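Local coordinates for RIM-binding protein, isoform F (Drosophila melanogaster, PDB 4Z8A), which probably acts as a scaffold at presynaptic active zones, using an SH3 domain to bind a peptide from the calcium channel Cacophony, at residues R14-L26 and G63-D75. Sequence-based numbering, arbitrary orientation.
Sequences RMIALYDYDPQEL and GVRGLVPSNFLAD
F72, M15 and A74 bury the most surface where R14-L26, with the ALYDY signature of an SH3 domain, meets G63-D75, whose PSNF run (P69-F72), the counterpart of the PSNY motif, carries the 3-10 turn S70-F72. The F72 ring is wedged against the loop Y19-Y21: Y19 CB lies 3.6 Å from F72 CD2, D20 O reaches the ring edge at CE2, and L26 CD1 touches CE2 obliquely. The edge of Y21 points at one F72 face, a T-shaped pair with planes at 64° and centroids 5.0 Å apart. With CG anti to the backbone N (chi1 -171°), the Y21 ring also turns one face to P69: P69 CG stands 3.7 Å from the Y21 ring centroid, 6° off its normal, a CH-pi contact. Replacing Y21 with an alanine would probably leave P69 and the F72 face without their aromatic partner and E36 without the hydroxyl it bonds. Y19 OH and N71 ND2 both bond the bound peptide, and F72 packs on one of its apolar side chains, consistent with the contact forming part of the peptide-binding surface, as in other SH3 domains. At the chain end the backbones pair about the single A17-L73 bridge: L18 N donates to F72 O at 2.9 Å, and A74 N to I16 O. L18 CD1 packs on A74 CB at 3.6 Å. M15, bent at chi3, crosses L73 at about a right angle and brings CE within 3.8 Å of L73 CB. One water closes this end, accepting from I16 N and donating to A74 O at 2.7 Å.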
loop_
_atom_site.group_PDB
_atom_site.type_symbol
_atom_site.label_atom_id
_atom_site.label_comp_id
_atom_site.label_asym_id
_atom_site.label_seq_id
_atom_site.Cartn_x
_atom_site.Cartn_y
_atom_site.Cartn_z
ATOM N N ARG A 14 8.927 -6.476 0.341
ATOM C CA ARG A 14 7.718 -7.271 0.233
ATOM C C ARG A 14 6.876 -7.030 1.484
ATOM O O ARG A 14 7.383 -6.999 2.616
ATOM C CB ARG A 14 8.037 -8.763 -0.005
ATOM C CG ARG A 14 8.672 -9.534 1.097
ATOM C CD ARG A 14 8.955 -11.020 0.648
ATOM N NE ARG A 14 10.100 -11.146 -0.262
ATOM C CZ ARG A 14 11.254 -11.739 0.048
ATOM N NH1 ARG A 14 11.441 -12.278 1.256
ATOM N NH2 ARG A 14 12.235 -11.802 -0.846
ATOM N N MET A 15 5.588 -6.805 1.261
ATOM C CA MET A 15 4.687 -6.455 2.344
ATOM C C MET A 15 3.449 -7.337 2.349
ATOM O O MET A 15 2.784 -7.496 1.330
ATOM C CB MET A 15 4.281 -4.988 2.237
ATOM C CG MET A 15 5.451 -4.028 2.401
ATOM S SD MET A 15 4.958 -2.329 2.733
ATOM C CE MET A 15 4.448 -2.484 4.459
ATOM N N ILE A 16 3.145 -7.891 3.511
ATOM C CA ILE A 16 2.005 -8.769 3.699
ATOM C C ILE A 16 0.709 -7.976 3.926
ATOM O O ILE A 16 0.630 -7.114 4.820
ATOM C CB ILE A 16 2.223 -9.688 4.929
ATOM C CG1 ILE A 16 3.538 -10.456 4.815
ATOM C CG2 ILE A 16 1.068 -10.646 5.097
ATOM C CD1 ILE A 16 3.942 -11.090 6.166
ATOM N N ALA A 17 -0.314 -8.295 3.144
ATOM C CA ALA A 17 -1.641 -7.721 3.351
ATOM C C ALA A 17 -2.298 -8.360 4.550
ATOM O O ALA A 17 -2.394 -9.571 4.621
ATOM C CB ALA A 17 -2.515 -7.916 2.087
ATOM N N LEU A 18 -2.745 -7.529 5.499
ATOM C CA LEU A 18 -3.383 -8.010 6.720
ATOM C C LEU A 18 -4.902 -7.971 6.676
ATOM O O LEU A 18 -5.575 -8.560 7.535
ATOM C CB LEU A 18 -2.896 -7.176 7.924
ATOM C CG LEU A 18 -1.404 -7.363 8.217
ATOM C CD1 LEU A 18 -0.985 -6.475 9.392
ATOM C CD2 LEU A 18 -1.083 -8.831 8.538
ATOM N N TYR A 19 -5.442 -7.285 5.666
ATOM C CA TYR A 19 -6.880 -7.090 5.520
ATOM C C TYR A 19 -7.238 -7.065 4.043
ATOM O O TYR A 19 -6.419 -6.620 3.227
ATOM C CB TYR A 19 -7.319 -5.763 6.167
ATOM C CG TYR A 19 -6.967 -5.702 7.630
ATOM C CD1 TYR A 19 -7.826 -6.232 8.594
ATOM C CD2 TYR A 19 -5.764 -5.155 8.051
ATOM C CE1 TYR A 19 -7.490 -6.202 9.971
ATOM C CE2 TYR A 19 -5.426 -5.129 9.411
ATOM C CZ TYR A 19 -6.295 -5.642 10.355
ATOM O OH TYR A 19 -5.924 -5.595 11.688
ATOM N N ASP A 20 -8.453 -7.503 3.712
ATOM C CA ASP A 20 -8.913 -7.440 2.315
ATOM C C ASP A 20 -9.077 -5.997 1.905
ATOM O O ASP A 20 -9.566 -5.196 2.707
ATOM C CB ASP A 20 -10.244 -8.145 2.135
ATOM C CG ASP A 20 -10.163 -9.628 2.379
ATOM O OD1 ASP A 20 -9.052 -10.177 2.495
ATOM O OD2 ASP A 20 -11.233 -10.253 2.465
ATOM N N TYR A 21 -8.719 -5.663 0.658
ATOM C CA TYR A 21 -8.982 -4.326 0.129
ATOM C C TYR A 21 -9.519 -4.335 -1.294
ATOM O O TYR A 21 -8.821 -4.718 -2.223
ATOM C CB TYR A 21 -7.717 -3.469 0.159
ATOM C CG TYR A 21 -7.934 -2.001 -0.161
ATOM C CD1 TYR A 21 -8.615 -1.171 0.731
ATOM C CD2 TYR A 21 -7.399 -1.428 -1.312
ATOM C CE1 TYR A 21 -8.799 0.178 0.468
ATOM C CE2 TYR A 21 -7.562 -0.062 -1.579
ATOM C CZ TYR A 21 -8.269 0.727 -0.689
ATOM O OH TYR A 21 -8.444 2.057 -0.917
ATOM N N ASP A 22 -10.765 -3.897 -1.433
ATOM C CA ASP A 22 -11.366 -3.615 -2.733
ATOM C C ASP A 22 -11.675 -2.127 -2.769
ATOM O O ASP A 22 -12.523 -1.647 -2.022
ATOM C CB ASP A 22 -12.624 -4.458 -2.931
ATOM C CG ASP A 22 -13.236 -4.290 -4.316
ATOM O OD1 ASP A 22 -12.809 -3.383 -5.063
ATOM O OD2 ASP A 22 -14.144 -5.073 -4.653
ATOM N N PRO A 23 -10.967 -1.384 -3.615
ATOM C CA PRO A 23 -11.110 0.072 -3.649
ATOM C C PRO A 23 -12.561 0.490 -3.841
ATOM O O PRO A 23 -12.949 1.507 -3.290
ATOM C CB PRO A 23 -10.248 0.487 -4.848
ATOM C CG PRO A 23 -9.270 -0.647 -5.020
ATOM C CD PRO A 23 -9.953 -1.879 -4.566
ATOM N N GLN A 24 -13.362 -0.276 -4.585
ATOM C CA GLN A 24 -14.771 0.091 -4.804
ATOM C C GLN A 24 -15.590 0.005 -3.534
ATOM O O GLN A 24 -16.615 0.677 -3.385
ATOM C CB GLN A 24 -15.413 -0.802 -5.860
ATOM C CG GLN A 24 -14.937 -0.536 -7.241
ATOM C CD GLN A 24 -15.871 -1.090 -8.299
ATOM O OE1 GLN A 24 -17.073 -0.814 -8.298
ATOM N NE2 GLN A 24 -15.319 -1.876 -9.215
ATOM N N GLU A 25 -15.150 -0.835 -2.607
ATOM C CA GLU A 25 -15.875 -0.994 -1.345
ATOM C C GLU A 25 -15.355 -0.098 -0.231
ATOM O O GLU A 25 -16.094 0.257 0.688
ATOM C CB GLU A 25 -15.800 -2.436 -0.860
ATOM C CG GLU A 25 -16.557 -3.408 -1.704
ATOM C CD GLU A 25 -16.247 -4.845 -1.359
ATOM O OE1 GLU A 25 -15.659 -5.088 -0.276
ATOM O OE2 GLU A 25 -16.596 -5.728 -2.175
ATOM N N LEU A 26 -14.072 0.235 -0.282
ATOM C CA LEU A 26 -13.427 0.831 0.869
ATOM C C LEU A 26 -12.682 2.139 0.631
ATOM O O LEU A 26 -12.374 2.853 1.582
ATOM C CB LEU A 26 -12.447 -0.194 1.461
ATOM C CG LEU A 26 -13.108 -1.443 2.042
ATOM C CD1 LEU A 26 -12.058 -2.375 2.641
ATOM C CD2 LEU A 26 -14.117 -1.064 3.108
ATOM N N GLY A 63 0.802 -9.481 -11.588
ATOM C CA GLY A 63 0.811 -8.898 -12.917
ATOM C C GLY A 63 0.150 -7.537 -13.031
ATOM O O GLY A 63 0.189 -6.918 -14.087
ATOM N N VAL A 64 -0.459 -7.073 -11.945
ATOM C CA VAL A 64 -1.131 -5.767 -11.903
ATOM C C VAL A 64 -0.379 -4.815 -10.971
ATOM O O VAL A 64 0.074 -5.236 -9.913
ATOM C CB VAL A 64 -2.579 -5.900 -11.409
ATOM C CG1 VAL A 64 -3.334 -4.604 -11.610
ATOM C CG2 VAL A 64 -3.295 -7.049 -12.109
ATOM N N ARG A 65 -0.229 -3.553 -11.375
ATOM C CA ARG A 65 0.425 -2.534 -10.558
ATOM C C ARG A 65 -0.553 -1.433 -10.159
ATOM O O ARG A 65 -1.440 -1.082 -10.929
ATOM C CB ARG A 65 1.614 -1.939 -11.308
ATOM C CG ARG A 65 2.674 -2.971 -11.565
ATOM C CD ARG A 65 3.795 -2.479 -12.433
ATOM N NE ARG A 65 4.585 -3.626 -12.873
ATOM C CZ ARG A 65 5.656 -4.088 -12.235
ATOM N NH1 ARG A 65 6.089 -3.496 -11.125
ATOM N NH2 ARG A 65 6.297 -5.143 -12.711
ATOM N N GLY A 66 -0.411 -0.908 -8.948
ATOM C CA GLY A 66 -1.262 0.188 -8.520
ATOM C C GLY A 66 -0.953 0.596 -7.107
ATOM O O GLY A 66 -0.196 -0.085 -6.408
ATOM N N LEU A 67 -1.586 1.681 -6.664
ATOM C CA LEU A 67 -1.365 2.191 -5.328
ATOM C C LEU A 67 -2.096 1.336 -4.289
ATOM O O LEU A 67 -3.226 0.900 -4.501
ATOM C CB LEU A 67 -1.826 3.652 -5.240
ATOM C CG LEU A 67 -1.078 4.642 -6.141
ATOM C CD1 LEU A 67 -1.723 6.025 -6.060
ATOM C CD2 LEU A 67 0.397 4.731 -5.782
ATOM N N VAL A 68 -1.431 1.122 -3.156
ATOM C CA VAL A 68 -1.995 0.350 -2.047
ATOM C C VAL A 68 -1.910 1.146 -0.737
ATOM O O VAL A 68 -0.919 1.824 -0.472
ATOM C CB VAL A 68 -1.276 -1.009 -1.895
ATOM C CG1 VAL A 68 -1.401 -1.812 -3.167
ATOM C CG2 VAL A 68 0.175 -0.806 -1.574
ATOM N N PRO A 69 -2.975 1.096 0.072
ATOM C CA PRO A 69 -2.993 1.842 1.341
ATOM C C PRO A 69 -2.064 1.220 2.391
ATOM O O PRO A 69 -2.221 0.056 2.734
ATOM C CB PRO A 69 -4.457 1.739 1.797
ATOM C CG PRO A 69 -4.956 0.482 1.219
ATOM C CD PRO A 69 -4.191 0.284 -0.119
ATOM N N SER A 70 -1.114 2.002 2.886
ATOM C CA SER A 70 -0.101 1.482 3.802
ATOM C C SER A 70 -0.716 0.874 5.057
ATOM O O SER A 70 -0.155 -0.047 5.642
ATOM C CB SER A 70 0.873 2.594 4.179
ATOM O OG SER A 70 0.184 3.683 4.797
ATOM N N ASN A 71 -1.885 1.370 5.463
ATOM C CA ASN A 71 -2.456 0.954 6.723
ATOM C C ASN A 71 -3.166 -0.392 6.639
ATOM O O ASN A 71 -3.639 -0.878 7.643
ATOM C CB ASN A 71 -3.377 2.046 7.311
ATOM C CG ASN A 71 -4.497 2.475 6.382
ATOM O OD1 ASN A 71 -4.421 2.321 5.168
ATOM N ND2 ASN A 71 -5.559 3.048 6.970
ATOM N N PHE A 72 -3.177 -1.022 5.458
ATOM C CA PHE A 72 -3.747 -2.352 5.322
ATOM C C PHE A 72 -2.661 -3.436 5.310
ATOM O O PHE A 72 -2.970 -4.619 5.233
ATOM C CB PHE A 72 -4.594 -2.458 4.043
ATOM C CG PHE A 72 -6.015 -1.990 4.223
ATOM C CD1 PHE A 72 -6.275 -0.682 4.571
ATOM C CD2 PHE A 72 -7.076 -2.858 4.009
ATOM C CE1 PHE A 72 -7.584 -0.236 4.757
ATOM C CE2 PHE A 72 -8.389 -2.423 4.174
ATOM C CZ PHE A 72 -8.639 -1.111 4.555
ATOM N N LEU A 73 -1.403 -3.007 5.361
ATOM C CA LEU A 73 -0.249 -3.907 5.229
ATOM C C LEU A 73 0.484 -4.040 6.542
ATOM O O LEU A 73 0.357 -3.178 7.405
ATOM C CB LEU A 73 0.724 -3.374 4.175
ATOM C CG LEU A 73 0.036 -3.037 2.852
ATOM C CD1 LEU A 73 1.064 -2.448 1.885
ATOM C CD2 LEU A 73 -0.654 -4.256 2.226
ATOM N N ALA A 74 1.281 -5.100 6.674
ATOM C CA ALA A 74 2.032 -5.325 7.904
ATOM C C ALA A 74 3.318 -4.513 7.915
ATOM O O ALA A 74 4.233 -4.793 7.153
ATOM C CB ALA A 74 2.345 -6.801 8.067
ATOM N N ASP A 75 3.397 -3.512 8.781
ATOM C CA ASP A 75 4.672 -2.851 8.972
ATOM C C ASP A 75 5.257 -3.299 10.302
ATOM O O ASP A 75 6.478 -3.219 10.478
ATOM C CB ASP A 75 4.538 -1.327 8.910
ATOM C CG ASP A 75 3.694 -0.755 10.043
ATOM O OD1 ASP A 75 2.833 -1.485 10.570
ATOM O OD2 ASP A 75 3.892 0.435 10.388
ATOM O OXT ASP A 75 4.512 -3.765 11.176
HETATM O O HOH W 1 4.980 -6.926 5.591
#